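Local coordinates for protein dermonecrotic toxin (Pasteurella multocida, PDB 2EBF) that acts as a potent mitogen and dermonecrotic toxin that induces bone resorption and is associated with atrophic rhinitis in pigs, represented here by its C-terminal region, at residues A[44-49]-A[89-94]; A[49-54]-A[77-82]; A[93-98]-A[126-131]. All coordinates share one frame; numbering follows the deposited sequence.

How the contacts relate
All three contacts lie in the helical N-terminal part of this C-terminal fragment, which includes the Membrane Localization Domain. The loop before helix 54-60 supplies 44-49 to contact 1 and 49-54 to contact 2, the two sharing E49, and lies first on helix 88-108 and then on helix 70-84. Contact 3 continues along helix 88-108, shares G93 and L94 with contact 1, and adds helix 115-129. The centres of contacts 1 and 3 are about 7 Å apart, and both lie about 11 Å from that of contact 2. I46, M95 and L129 join contacts 1 and 3, while a K78–E97 salt bridge joins contacts 2 and 3, so the loop and three helices pack as one unit.

Contact 1 of 3, residues A[44-49]-A[89-94]; sequences FRIGLE and DERQGL
R91 leaves its helix with CG trans to the backbone N (chi1 -171°), runs straight to CD, and bends only at chi3 (-71°), which carries the guanidinium along the 44-49 loop to the carbonyl of I46. There NH1 donates to I46 O over 2.9 Å with an N-H...O angle of 157°. The oxygen lies in the guanidinium plane, whereas the donor stands well above the carbonyl plane and misses the lone-pair direction. L48 CD1 covers one face of the group, offset toward its rim and 3.8 Å from R91 NE. The methylene stem is packed as well: I46 CG2 reaches R91 CD at 3.8 Å, the two side chains running past each other in opposite senses. The loop before helix 54-60 closes here over the start of helix 88-108, a helix of the Membrane Localization Domain. I46 adopts a left-handed backbone conformation, and its side chain also touches L88 and M95 of the same helix. R91 NH2 in turn donates to S85 O, in the short connection between helices 70-84 and 88-108. A water bound to R45 O at 2.6 Å makes a weak second link to R91 NH1.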
ATOM      1  N   PHE A  44      12.835 -18.198   2.826  1.00 30.67           N
ATOM      2  CA  PHE A  44      13.029 -16.762   2.575  1.00 30.59           C
ATOM      3  C   PHE A  44      14.124 -16.144   3.422  1.00 30.88           C
ATOM      4  O   PHE A  44      14.068 -14.963   3.758  1.00 31.57           O
ATOM      5  CB  PHE A  44      11.706 -16.001   2.764  1.00 29.69           C
ATOM      6  CG  PHE A  44      10.592 -16.518   1.887  1.00 28.62           C
ATOM      7  CD1 PHE A  44       9.293 -16.640   2.378  1.00 28.79           C
ATOM      8  CD2 PHE A  44      10.855 -16.914   0.588  1.00 28.38           C
ATOM      9  CE1 PHE A  44       8.260 -17.135   1.567  1.00 28.10           C
ATOM     10  CE2 PHE A  44       9.832 -17.435  -0.237  1.00 28.24           C
ATOM     11  CZ  PHE A  44       8.528 -17.531   0.260  1.00 28.06           C
ATOM     12  N   ARG A  45      15.135 -16.931   3.751  1.00 31.33           N
ATOM     13  CA  ARG A  45      16.150 -16.454   4.688  1.00 31.75           C
ATOM     14  C   ARG A  45      17.227 -15.573   4.021  1.00 31.43           C
ATOM     15  O   ARG A  45      18.090 -15.018   4.698  1.00 31.27           O
ATOM     16  CB  ARG A  45      16.765 -17.625   5.453  1.00 32.30           C
ATOM     17  CG  ARG A  45      17.461 -18.630   4.593  1.00 33.34           C
ATOM     18  CD  ARG A  45      18.026 -19.756   5.444  1.00 38.58           C
ATOM     19  NE  ARG A  45      18.795 -20.675   4.617  1.00 42.45           N
ATOM     20  CZ  ARG A  45      18.268 -21.648   3.881  1.00 44.80           C
ATOM     21  NH1 ARG A  45      16.947 -21.855   3.864  1.00 46.37           N
ATOM     22  NH2 ARG A  45      19.066 -22.423   3.161  1.00 45.81           N
ATOM     23  N   ILE A  46      17.150 -15.428   2.697  1.00 31.96           N
ATOM     24  CA  ILE A  46      18.067 -14.532   1.947  1.00 32.08           C
ATOM     25  C   ILE A  46      19.529 -14.867   2.276  1.00 32.30           C
ATOM     26  O   ILE A  46      20.335 -14.002   2.657  1.00 32.11           O
ATOM     27  CB  ILE A  46      17.733 -13.020   2.161  1.00 32.00           C
ATOM     28  CG1 ILE A  46      16.249 -12.745   1.883  1.00 33.82           C
ATOM     29  CG2 ILE A  46      18.542 -12.133   1.234  1.00 31.82           C
ATOM     30  CD1 ILE A  46      15.475 -12.544   3.118  1.00 39.11           C
ATOM     31  N   GLY A  47      19.845 -16.155   2.161  1.00 32.63           N
ATOM     32  CA  GLY A  47      21.164 -16.668   2.509  1.00 32.43           C
ATOM     33  C   GLY A  47      22.213 -16.171   1.537  1.00 32.11           C
ATOM     34  O   GLY A  47      21.939 -16.037   0.334  1.00 31.94           O
ATOM     35  N   LEU A  48      23.410 -15.894   2.058  1.00 31.17           N
ATOM     36  CA  LEU A  48      24.508 -15.355   1.244  1.00 30.76           C
ATOM     37  C   LEU A  48      25.613 -16.359   0.912  1.00 30.84           C
ATOM     38  O   LEU A  48      26.684 -15.966   0.467  1.00 29.55           O
ATOM     39  CB  LEU A  48      25.102 -14.119   1.913  1.00 30.85           C
ATOM     40  CG  LEU A  48      24.143 -12.930   2.063  1.00 31.12           C
ATOM     41  CD1 LEU A  48      24.789 -11.841   2.869  1.00 30.40           C
ATOM     42  CD2 LEU A  48      23.689 -12.413   0.683  1.00 30.73           C
ATOM     43  N   GLU A  49      25.339 -17.651   1.098  1.00 30.95           N
ATOM     44  CA  GLU A  49      26.343 -18.697   0.836  1.00 31.71           C
ATOM     45  C   GLU A  49      26.807 -18.758  -0.615  1.00 31.45           C
ATOM     46  O   GLU A  49      27.911 -19.230  -0.896  1.00 30.89           O
ATOM     47  CB  GLU A  49      25.849 -20.077   1.279  1.00 32.35           C
ATOM     48  CG  GLU A  49      25.623 -20.205   2.775  1.00 35.55           C
ATOM     49  CD  GLU A  49      24.174 -19.971   3.187  1.00 39.69           C
ATOM     50  OE1 GLU A  49      23.735 -20.626   4.161  1.00 43.78           O
ATOM     51  OE2 GLU A  49      23.472 -19.150   2.552  1.00 38.30           O
ATOM     52  N   ASP A  89      15.264  -7.839   5.493  1.00 29.27           N
ATOM     53  CA  ASP A  89      14.586  -6.901   4.586  1.00 29.04           C
ATOM     54  C   ASP A  89      15.553  -5.849   4.044  1.00 28.32           C
ATOM     55  O   ASP A  89      15.469  -5.451   2.870  1.00 27.93           O
ATOM     56  CB  ASP A  89      13.397  -6.219   5.276  1.00 29.18           C
ATOM     57  CG  ASP A  89      12.547  -5.424   4.300  1.00 30.21           C
ATOM     58  OD1 ASP A  89      11.714  -6.031   3.584  1.00 30.28           O
ATOM     59  OD2 ASP A  89      12.723  -4.197   4.240  1.00 30.16           O
ATOM     60  N   GLU A  90      16.464  -5.384   4.900  1.00 27.43           N
ATOM     61  CA  GLU A  90      17.498  -4.470   4.464  1.00 27.11           C
ATOM     62  C   GLU A  90      18.504  -5.165   3.553  1.00 26.21           C
ATOM     63  O   GLU A  90      18.914  -4.607   2.530  1.00 25.43           O
ATOM     64  CB  GLU A  90      18.201  -3.836   5.675  1.00 27.54           C
ATOM     65  CG  GLU A  90      17.315  -2.836   6.383  1.00 30.64           C
ATOM     66  CD  GLU A  90      17.969  -2.225   7.603  1.00 35.40           C
ATOM     67  OE1 GLU A  90      19.194  -2.412   7.794  1.00 37.90           O
ATOM     68  OE2 GLU A  90      17.249  -1.556   8.372  1.00 38.12           O
ATOM     69  N   ARG A  91      18.902  -6.382   3.933  1.00 26.16           N
ATOM     70  CA  ARG A  91      19.797  -7.205   3.117  1.00 25.89           C
ATOM     71  C   ARG A  91      19.286  -7.345   1.676  1.00 25.85           C
ATOM     72  O   ARG A  91      20.031  -7.087   0.720  1.00 25.91           O
ATOM     73  CB  ARG A  91      19.996  -8.599   3.729  1.00 25.73           C
ATOM     74  CG  ARG A  91      21.083  -9.402   3.029  1.00 26.29           C
ATOM     75  CD  ARG A  91      21.185 -10.817   3.563  1.00 29.17           C
ATOM     76  NE  ARG A  91      21.754 -10.849   4.910  1.00 31.61           N
ATOM     77  CZ  ARG A  91      21.864 -11.957   5.639  1.00 34.46           C
ATOM     78  NH1 ARG A  91      21.448 -13.123   5.152  1.00 33.70           N
ATOM     79  NH2 ARG A  91      22.373 -11.899   6.859  1.00 34.04           N
ATOM     80  N   GLN A  92      18.028  -7.746   1.504  1.00 25.94           N
ATOM     81  CA  GLN A  92      17.509  -7.900   0.131  1.00 25.38           C
ATOM     82  C   GLN A  92      17.414  -6.542  -0.569  1.00 25.55           C
ATOM     83  O   GLN A  92      17.629  -6.456  -1.773  1.00 25.19           O
ATOM     84  CB  GLN A  92      16.207  -8.711   0.057  1.00 25.47           C
ATOM     85  CG  GLN A  92      14.946  -8.113   0.710  1.00 27.01           C
ATOM     86  CD  GLN A  92      13.986  -7.430  -0.273  1.00 25.89           C
ATOM     87  OE1 GLN A  92      12.785  -7.299   0.004  1.00 27.87           O
ATOM     88  NE2 GLN A  92      14.508  -6.961  -1.390  1.00 23.64           N
ATOM     89  N   GLY A  93      17.119  -5.488   0.191  1.00 25.43           N
ATOM     90  CA  GLY A  93      17.105  -4.117  -0.357  1.00 25.11           C
ATOM     91  C   GLY A  93      18.451  -3.718  -0.925  1.00 25.64           C
ATOM     92  O   GLY A  93      18.528  -3.206  -2.035  1.00 25.65           O
ATOM     93  N   LEU A  94      19.508  -3.936  -0.145  1.00 25.44           N
ATOM     94  CA  LEU A  94      20.883  -3.688  -0.582  1.00 26.16           C
ATOM     95  C   LEU A  94      21.294  -4.521  -1.796  1.00 26.12           C
ATOM     96  O   LEU A  94      22.010  -4.036  -2.683  1.00 26.36           O
ATOM     97  CB  LEU A  94      21.849  -3.952   0.572  1.00 26.34           C
ATOM     98  CG  LEU A  94      21.779  -2.943   1.722  1.00 27.72           C
ATOM     99  CD1 LEU A  94      22.440  -3.520   2.973  1.00 29.90           C
ATOM    100  CD2 LEU A  94      22.403  -1.594   1.338  1.00 29.51           C
TER
HETATM  101  O   HOH W   1      19.677 -15.604   6.663  1.00 44.80           O

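Contact 2 of 3, residues A[49-54]-A[77-82]; sequences EGVWTP and AKLQRI
The side chains of P54 and Q80 cross at about a right angle, and P54 CG sits over one face of the Q80 amide group, off its centre and 3.9 Å from Q80 CD. The same P54 CG lies 3.7 Å from the backbone N of Q80, so the ring rests against the helix surface itself. A second flat group, the peptide bond between T53 and P54, carries L79 CD1 over one face, 3.6 Å from both T53 C and P54 N. The indole of W52 turns away from 77-82 and packs instead on E120 and Q124 of helix 115-129 and on L57 and R60 of helix 54-60. Here an irregular loop passes into a helix: T53 occupies the N-cap position and P54 opens helix 54-60, whose start is thereby seated on helix 70-84, both belonging to the helical region of the Membrane Localization Domain. L79 provides most of the apolar surface from helix 70-84. Its two methyls straddle the carbonyl oxygen of W52, with L79 CD1 at 3.4 Å and L79 CD2 at 3.3 Å from W52 O. That oxygen is not left to hydrocarbon alone, since it accepts a hydrogen bond from H83 NE2 one helical turn further on. Beyond it V51, with CG1 trans to the backbone N (chi1 178°), places that methyl 4.1 Å from L79 CD2, while V51 also touches L121 and A128 of helix 115-129.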
ATOM      1  N   GLU A  49      25.339 -17.651   1.098  1.00 30.95           N
ATOM      2  CA  GLU A  49      26.343 -18.697   0.836  1.00 31.71           C
ATOM      3  C   GLU A  49      26.807 -18.758  -0.615  1.00 31.45           C
ATOM      4  O   GLU A  49      27.911 -19.230  -0.896  1.00 30.89           O
ATOM      5  CB  GLU A  49      25.849 -20.077   1.279  1.00 32.35           C
ATOM      6  CG  GLU A  49      25.623 -20.205   2.775  1.00 35.55           C
ATOM      7  CD  GLU A  49      24.174 -19.971   3.187  1.00 39.69           C
ATOM      8  OE1 GLU A  49      23.735 -20.626   4.161  1.00 43.78           O
ATOM      9  OE2 GLU A  49      23.472 -19.150   2.552  1.00 38.30           O
ATOM     10  N   GLY A  50      25.964 -18.292  -1.535  1.00 31.00           N
ATOM     11  CA  GLY A  50      26.304 -18.323  -2.950  1.00 30.77           C
ATOM     12  C   GLY A  50      26.659 -16.980  -3.558  1.00 30.58           C
ATOM     13  O   GLY A  50      26.695 -16.839  -4.782  1.00 31.29           O
ATOM     14  N   VAL A  51      26.918 -15.990  -2.708  1.00 29.48           N
ATOM     15  CA  VAL A  51      27.248 -14.653  -3.165  1.00 28.81           C
ATOM     16  C   VAL A  51      28.673 -14.350  -2.718  1.00 28.51           C
ATOM     17  O   VAL A  51      28.987 -14.466  -1.538  1.00 28.43           O
ATOM     18  CB  VAL A  51      26.274 -13.593  -2.574  1.00 29.01           C
ATOM     19  CG1 VAL A  51      26.657 -12.187  -3.018  1.00 28.82           C
ATOM     20  CG2 VAL A  51      24.836 -13.894  -2.949  1.00 27.97           C
ATOM     21  N   TRP A  52      29.524 -13.970  -3.672  1.00 27.86           N
ATOM     22  CA  TRP A  52      30.916 -13.644  -3.405  1.00 27.60           C
ATOM     23  C   TRP A  52      31.032 -12.555  -2.356  1.00 26.76           C
ATOM     24  O   TRP A  52      30.206 -11.634  -2.306  1.00 26.09           O
ATOM     25  CB  TRP A  52      31.607 -13.126  -4.665  1.00 27.97           C
ATOM     26  CG  TRP A  52      31.928 -14.133  -5.727  1.00 28.76           C
ATOM     27  CD1 TRP A  52      32.046 -15.496  -5.595  1.00 29.57           C
ATOM     28  CD2 TRP A  52      32.224 -13.835  -7.094  1.00 29.37           C
ATOM     29  NE1 TRP A  52      32.381 -16.059  -6.814  1.00 29.00           N
ATOM     30  CE2 TRP A  52      32.495 -15.059  -7.745  1.00 28.75           C
ATOM     31  CE3 TRP A  52      32.283 -12.641  -7.834  1.00 28.89           C
ATOM     32  CZ2 TRP A  52      32.818 -15.128  -9.102  1.00 29.36           C
ATOM     33  CZ3 TRP A  52      32.597 -12.710  -9.182  1.00 29.90           C
ATOM     34  CH2 TRP A  52      32.859 -13.951  -9.802  1.00 29.64           C
ATOM     35  N   THR A  53      32.060 -12.673  -1.521  1.00 26.66           N
ATOM     36  CA  THR A  53      32.444 -11.606  -0.598  1.00 26.58           C
ATOM     37  C   THR A  53      33.313 -10.595  -1.354  1.00 26.77           C
ATOM     38  O   THR A  53      33.792 -10.909  -2.439  1.00 26.66           O
ATOM     39  CB  THR A  53      33.260 -12.167   0.571  1.00 26.76           C
ATOM     40  OG1 THR A  53      34.417 -12.849   0.056  1.00 27.39           O
ATOM     41  CG2 THR A  53      32.403 -13.131   1.401  1.00 27.46           C
ATOM     42  N   PRO A  54      33.513  -9.380  -0.794  1.00 26.71           N
ATOM     43  CA  PRO A  54      34.358  -8.365  -1.445  1.00 27.42           C
ATOM     44  C   PRO A  54      35.784  -8.824  -1.778  1.00 28.03           C
ATOM     45  O   PRO A  54      36.297  -8.474  -2.843  1.00 28.13           O
ATOM     46  CB  PRO A  54      34.390  -7.217  -0.416  1.00 27.16           C
ATOM     47  CG  PRO A  54      33.133  -7.361   0.334  1.00 26.87           C
ATOM     48  CD  PRO A  54      32.922  -8.860   0.451  1.00 27.04           C
ATOM     49  N   ALA A  77      31.899  -1.530  -1.782  1.00 28.05           N
ATOM     50  CA  ALA A  77      31.317  -1.019  -0.538  1.00 27.69           C
ATOM     51  C   ALA A  77      29.937  -1.613  -0.294  1.00 27.66           C
ATOM     52  O   ALA A  77      29.634  -2.045   0.818  1.00 27.55           O
ATOM     53  CB  ALA A  77      31.238   0.500  -0.565  1.00 27.62           C
ATOM     54  N   LYS A  78      29.102  -1.624  -1.335  1.00 27.57           N
ATOM     55  CA  LYS A  78      27.753  -2.182  -1.238  1.00 27.37           C
ATOM     56  C   LYS A  78      27.771  -3.698  -0.995  1.00 27.42           C
ATOM     57  O   LYS A  78      26.957  -4.221  -0.230  1.00 27.35           O
ATOM     58  CB  LYS A  78      26.911  -1.840  -2.474  1.00 27.23           C
ATOM     59  CG  LYS A  78      25.444  -2.269  -2.322  1.00 27.52           C
ATOM     60  CD  LYS A  78      24.462  -1.183  -2.707  1.00 31.19           C
ATOM     61  CE  LYS A  78      24.780   0.119  -2.015  1.00 31.48           C
ATOM     62  NZ  LYS A  78      23.624   1.032  -1.856  1.00 31.40           N
ATOM     63  N   LEU A  79      28.694  -4.399  -1.639  1.00 27.24           N
ATOM     64  CA  LEU A  79      28.826  -5.838  -1.414  1.00 27.50           C
ATOM     65  C   LEU A  79      29.161  -6.100   0.059  1.00 27.92           C
ATOM     66  O   LEU A  79      28.610  -7.014   0.678  1.00 27.94           O
ATOM     67  CB  LEU A  79      29.917  -6.430  -2.300  1.00 27.43           C
ATOM     68  CG  LEU A  79      29.698  -7.788  -2.988  1.00 28.14           C
ATOM     69  CD1 LEU A  79      31.018  -8.486  -3.235  1.00 26.33           C
ATOM     70  CD2 LEU A  79      28.670  -8.702  -2.309  1.00 27.40           C
ATOM     71  N   GLN A  80      30.050  -5.287   0.621  1.00 28.49           N
ATOM     72  CA  GLN A  80      30.408  -5.432   2.025  1.00 29.48           C
ATOM     73  C   GLN A  80      29.211  -5.208   2.944  1.00 29.54           C
ATOM     74  O   GLN A  80      29.001  -5.985   3.871  1.00 29.79           O
ATOM     75  CB  GLN A  80      31.571  -4.519   2.415  1.00 29.62           C
ATOM     76  CG  GLN A  80      32.088  -4.801   3.826  1.00 32.18           C
ATOM     77  CD  GLN A  80      32.541  -6.248   4.014  1.00 35.74           C
ATOM     78  OE1 GLN A  80      31.868  -7.041   4.679  1.00 39.67           O
ATOM     79  NE2 GLN A  80      33.675  -6.600   3.413  1.00 37.21           N
ATOM     80  N   ARG A  81      28.433  -4.158   2.674  1.00 29.47           N
ATOM     81  CA  ARG A  81      27.222  -3.868   3.449  1.00 30.36           C
ATOM     82  C   ARG A  81      26.235  -5.031   3.419  1.00 29.46           C
ATOM     83  O   ARG A  81      25.594  -5.320   4.427  1.00 29.93           O
ATOM     84  CB  ARG A  81      26.530  -2.586   2.965  1.00 30.39           C
ATOM     85  CG  ARG A  81      27.203  -1.288   3.409  1.00 32.62           C
ATOM     86  CD  ARG A  81      26.268  -0.074   3.223  1.00 33.34           C
ATOM     87  NE  ARG A  81      25.134  -0.097   4.157  1.00 39.71           N
ATOM     88  CZ  ARG A  81      23.995   0.586   4.014  1.00 41.73           C
ATOM     89  NH1 ARG A  81      23.786   1.381   2.964  1.00 41.47           N
ATOM     90  NH2 ARG A  81      23.044   0.465   4.934  1.00 43.30           N
ATOM     91  N   ILE A  82      26.105  -5.687   2.262  1.00 28.64           N
ATOM     92  CA  ILE A  82      25.215  -6.844   2.117  1.00 28.03           C
ATOM     93  C   ILE A  82      25.637  -7.962   3.065  1.00 28.40           C
ATOM     94  O   ILE A  82      24.811  -8.499   3.814  1.00 28.06           O
ATOM     95  CB  ILE A  82      25.179  -7.338   0.648  1.00 27.74           C
ATOM     96  CG1 ILE A  82      24.376  -6.350  -0.199  1.00 27.42           C
ATOM     97  CG2 ILE A  82      24.570  -8.751   0.527  1.00 27.13           C
ATOM     98  CD1 ILE A  82      24.772  -6.343  -1.633  1.00 24.52           C
TER

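Contact 3 of 3, residues A[93-98]-A[126-131]; sequences GLMHEL and EKALYL
Helix 88-108 faces the last turn of helix 115-129, with CA of M95 and CA of L129 8.2 Å apart, and the chain leaves helical geometry at Y130 just after the Y130 N to E126 O bond. The M95 and L129 side chains run antiparallel alongside one another. A bend at chi3 (78°) swings the methionine methyl toward helix 115-129, where M95 CE is 3.4 Å from A128 CB and equally 3.4 Å from L129 CD1, both tighter than usual carbon contacts. The other leucine methyl serves H96: L129 CD2 makes a CH-pi contact over one face of the imidazole, 4.1 Å from its centroid and 14° from the ring normal. At the edge of that ring, near its plane, H96 NE2 and Y130 OH form a hydrogen bond of 2.8 Å with an angle of 158°. The ring planes are steeply inclined and meet only at their edges, without stacking. Y130 also packs on K138 and L142, which line a glycan pocket, and a bound glucose lies about 7 Å from its side chain. The bond gives H96 NE2 and Y130 OH each a partner in a buried place, while H96 ND1 has a weak bond to Q92 O; bonds at both ring nitrogens, with the methyl on one face, would be expected to hold the imidazole's orientation.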
ATOM      1  N   GLY A  93      17.119  -5.488   0.191  1.00 25.43           N
ATOM      2  CA  GLY A  93      17.105  -4.117  -0.357  1.00 25.11           C
ATOM      3  C   GLY A  93      18.451  -3.718  -0.925  1.00 25.64           C
ATOM      4  O   GLY A  93      18.528  -3.206  -2.035  1.00 25.65           O
ATOM      5  N   LEU A  94      19.508  -3.936  -0.145  1.00 25.44           N
ATOM      6  CA  LEU A  94      20.883  -3.688  -0.582  1.00 26.16           C
ATOM      7  C   LEU A  94      21.294  -4.521  -1.796  1.00 26.12           C
ATOM      8  O   LEU A  94      22.010  -4.036  -2.683  1.00 26.36           O
ATOM      9  CB  LEU A  94      21.849  -3.952   0.572  1.00 26.34           C
ATOM     10  CG  LEU A  94      21.779  -2.943   1.722  1.00 27.72           C
ATOM     11  CD1 LEU A  94      22.440  -3.520   2.973  1.00 29.90           C
ATOM     12  CD2 LEU A  94      22.403  -1.594   1.338  1.00 29.51           C
ATOM     13  N   MET A  95      20.866  -5.778  -1.813  1.00 25.60           N
ATOM     14  CA  MET A  95      21.116  -6.657  -2.965  1.00 25.93           C
ATOM     15  C   MET A  95      20.519  -6.116  -4.251  1.00 25.06           C
ATOM     16  O   MET A  95      21.194  -6.079  -5.278  1.00 24.40           O
ATOM     17  CB  MET A  95      20.619  -8.064  -2.673  1.00 25.57           C
ATOM     18  CG  MET A  95      21.522  -8.764  -1.683  1.00 26.03           C
ATOM     19  SD  MET A  95      20.782 -10.179  -0.879  1.00 28.06           S
ATOM     20  CE  MET A  95      20.922 -11.422  -2.170  1.00 24.23           C
ATOM     21  N   HIS A  96      19.272  -5.660  -4.190  1.00 24.81           N
ATOM     22  CA  HIS A  96      18.653  -5.020  -5.359  1.00 24.93           C
ATOM     23  C   HIS A  96      19.414  -3.750  -5.783  1.00 25.34           C
ATOM     24  O   HIS A  96      19.600  -3.514  -6.971  1.00 25.87           O
ATOM     25  CB  HIS A  96      17.177  -4.694  -5.103  1.00 24.77           C
ATOM     26  CG  HIS A  96      16.255  -5.881  -5.175  1.00 24.26           C
ATOM     27  ND1 HIS A  96      15.629  -6.402  -4.064  1.00 20.73           N
ATOM     28  CD2 HIS A  96      15.815  -6.617  -6.228  1.00 24.57           C
ATOM     29  CE1 HIS A  96      14.852  -7.411  -4.425  1.00 25.63           C
ATOM     30  NE2 HIS A  96      14.954  -7.567  -5.732  1.00 24.02           N
ATOM     31  N   GLU A  97      19.858  -2.949  -4.810  1.00 25.30           N
ATOM     32  CA  GLU A  97      20.677  -1.767  -5.078  1.00 25.81           C
ATOM     33  C   GLU A  97      21.975  -2.129  -5.805  1.00 25.64           C
ATOM     34  O   GLU A  97      22.356  -1.450  -6.776  1.00 24.99           O
ATOM     35  CB  GLU A  97      20.975  -1.001  -3.778  1.00 25.73           C
ATOM     36  CG  GLU A  97      19.741  -0.319  -3.154  1.00 26.51           C
ATOM     37  CD  GLU A  97      20.014   0.298  -1.779  1.00 27.95           C
ATOM     38  OE1 GLU A  97      21.153   0.231  -1.301  1.00 30.47           O
ATOM     39  OE2 GLU A  97      19.079   0.853  -1.169  1.00 32.11           O
ATOM     40  N   LEU A  98      22.633  -3.201  -5.363  1.00 25.09           N
ATOM     41  CA  LEU A  98      23.861  -3.670  -6.017  1.00 25.89           C
ATOM     42  C   LEU A  98      23.595  -4.096  -7.452  1.00 26.12           C
ATOM     43  O   LEU A  98      24.401  -3.821  -8.348  1.00 25.83           O
ATOM     44  CB  LEU A  98      24.474  -4.855  -5.269  1.00 25.73           C
ATOM     45  CG  LEU A  98      26.014  -4.943  -5.181  1.00 27.05           C
ATOM     46  CD1 LEU A  98      26.513  -6.347  -4.870  1.00 26.09           C
ATOM     47  CD2 LEU A  98      26.805  -4.295  -6.337  1.00 26.31           C
ATOM     48  N   GLU A 126      20.670 -12.451  -8.042  1.00 27.84           N
ATOM     49  CA  GLU A 126      19.354 -12.877  -8.554  1.00 28.59           C
ATOM     50  C   GLU A 126      18.934 -14.229  -7.981  1.00 28.79           C
ATOM     51  O   GLU A 126      17.786 -14.408  -7.550  1.00 28.84           O
ATOM     52  CB  GLU A 126      19.355 -12.921 -10.070  1.00 29.16           C
ATOM     53  CG  GLU A 126      19.441 -11.586 -10.755  1.00 30.75           C
ATOM     54  CD  GLU A 126      19.610 -11.748 -12.256  1.00 35.12           C
ATOM     55  OE1 GLU A 126      19.621 -12.907 -12.727  1.00 38.28           O
ATOM     56  OE2 GLU A 126      19.736 -10.736 -12.969  1.00 36.12           O
ATOM     57  N   LYS A 127      19.872 -15.169  -7.949  1.00 29.04           N
ATOM     58  CA  LYS A 127      19.611 -16.504  -7.436  1.00 29.57           C
ATOM     59  C   LYS A 127      19.418 -16.534  -5.916  1.00 29.06           C
ATOM     60  O   LYS A 127      18.695 -17.388  -5.414  1.00 29.45           O
ATOM     61  CB  LYS A 127      20.719 -17.484  -7.852  1.00 29.84           C
ATOM     62  CG  LYS A 127      20.810 -17.707  -9.361  1.00 33.84           C
ATOM     63  CD  LYS A 127      21.490 -19.034  -9.710  1.00 38.75           C
ATOM     64  CE  LYS A 127      22.989 -18.991  -9.500  1.00 42.90           C
ATOM     65  NZ  LYS A 127      23.628 -20.313  -9.823  1.00 44.85           N
ATOM     66  N   ALA A 128      20.060 -15.616  -5.190  1.00 28.69           N
ATOM     67  CA  ALA A 128      19.899 -15.539  -3.745  1.00 28.20           C
ATOM     68  C   ALA A 128      18.528 -14.993  -3.337  1.00 28.71           C
ATOM     69  O   ALA A 128      18.029 -15.300  -2.242  1.00 28.64           O
ATOM     70  CB  ALA A 128      21.017 -14.682  -3.123  1.00 28.46           C
ATOM     71  N   LEU A 129      17.945 -14.166  -4.201  1.00 28.24           N
ATOM     72  CA  LEU A 129      16.666 -13.501  -3.928  1.00 28.93           C
ATOM     73  C   LEU A 129      15.448 -14.227  -4.486  1.00 29.35           C
ATOM     74  O   LEU A 129      14.400 -14.285  -3.835  1.00 29.83           O
ATOM     75  CB  LEU A 129      16.696 -12.112  -4.538  1.00 29.31           C
ATOM     76  CG  LEU A 129      17.003 -10.894  -3.661  1.00 31.44           C
ATOM     77  CD1 LEU A 129      17.539 -11.254  -2.285  1.00 33.26           C
ATOM     78  CD2 LEU A 129      17.913  -9.991  -4.420  1.00 32.58           C
ATOM     79  N   TYR A 130      15.587 -14.724  -5.711  1.00 28.24           N
ATOM     80  CA  TYR A 130      14.491 -15.350  -6.437  1.00 28.38           C
ATOM     81  C   TYR A 130      14.764 -16.834  -6.563  1.00 28.36           C
ATOM     82  O   TYR A 130      15.679 -17.249  -7.268  1.00 28.78           O
ATOM     83  CB  TYR A 130      14.294 -14.662  -7.800  1.00 27.68           C
ATOM     84  CG  TYR A 130      13.970 -13.191  -7.630  1.00 28.71           C
ATOM     85  CD1 TYR A 130      12.655 -12.767  -7.426  1.00 28.29           C
ATOM     86  CD2 TYR A 130      14.987 -12.224  -7.613  1.00 27.95           C
ATOM     87  CE1 TYR A 130      12.350 -11.424  -7.255  1.00 29.20           C
ATOM     88  CE2 TYR A 130      14.684 -10.874  -7.433  1.00 29.63           C
ATOM     89  CZ  TYR A 130      13.365 -10.486  -7.246  1.00 29.32           C
ATOM     90  OH  TYR A 130      13.060  -9.161  -7.041  1.00 28.80           O
ATOM     91  N   LEU A 131      13.969 -17.625  -5.849  1.00 28.66           N
ATOM     92  CA  LEU A 131      14.160 -19.065  -5.782  1.00 29.21           C
ATOM     93  C   LEU A 131      13.655 -19.654  -7.112  1.00 29.00           C
ATOM     94  O   LEU A 131      12.971 -18.953  -7.852  1.00 28.45           O
ATOM     95  CB  LEU A 131      13.406 -19.623  -4.576  1.00 29.42           C
ATOM     96  CG  LEU A 131      14.029 -19.331  -3.189  1.00 31.01           C
ATOM     97  CD1 LEU A 131      14.384 -17.872  -3.035  1.00 37.07           C
ATOM     98  CD2 LEU A 131      13.092 -19.735  -2.090  1.00 31.43           C
TER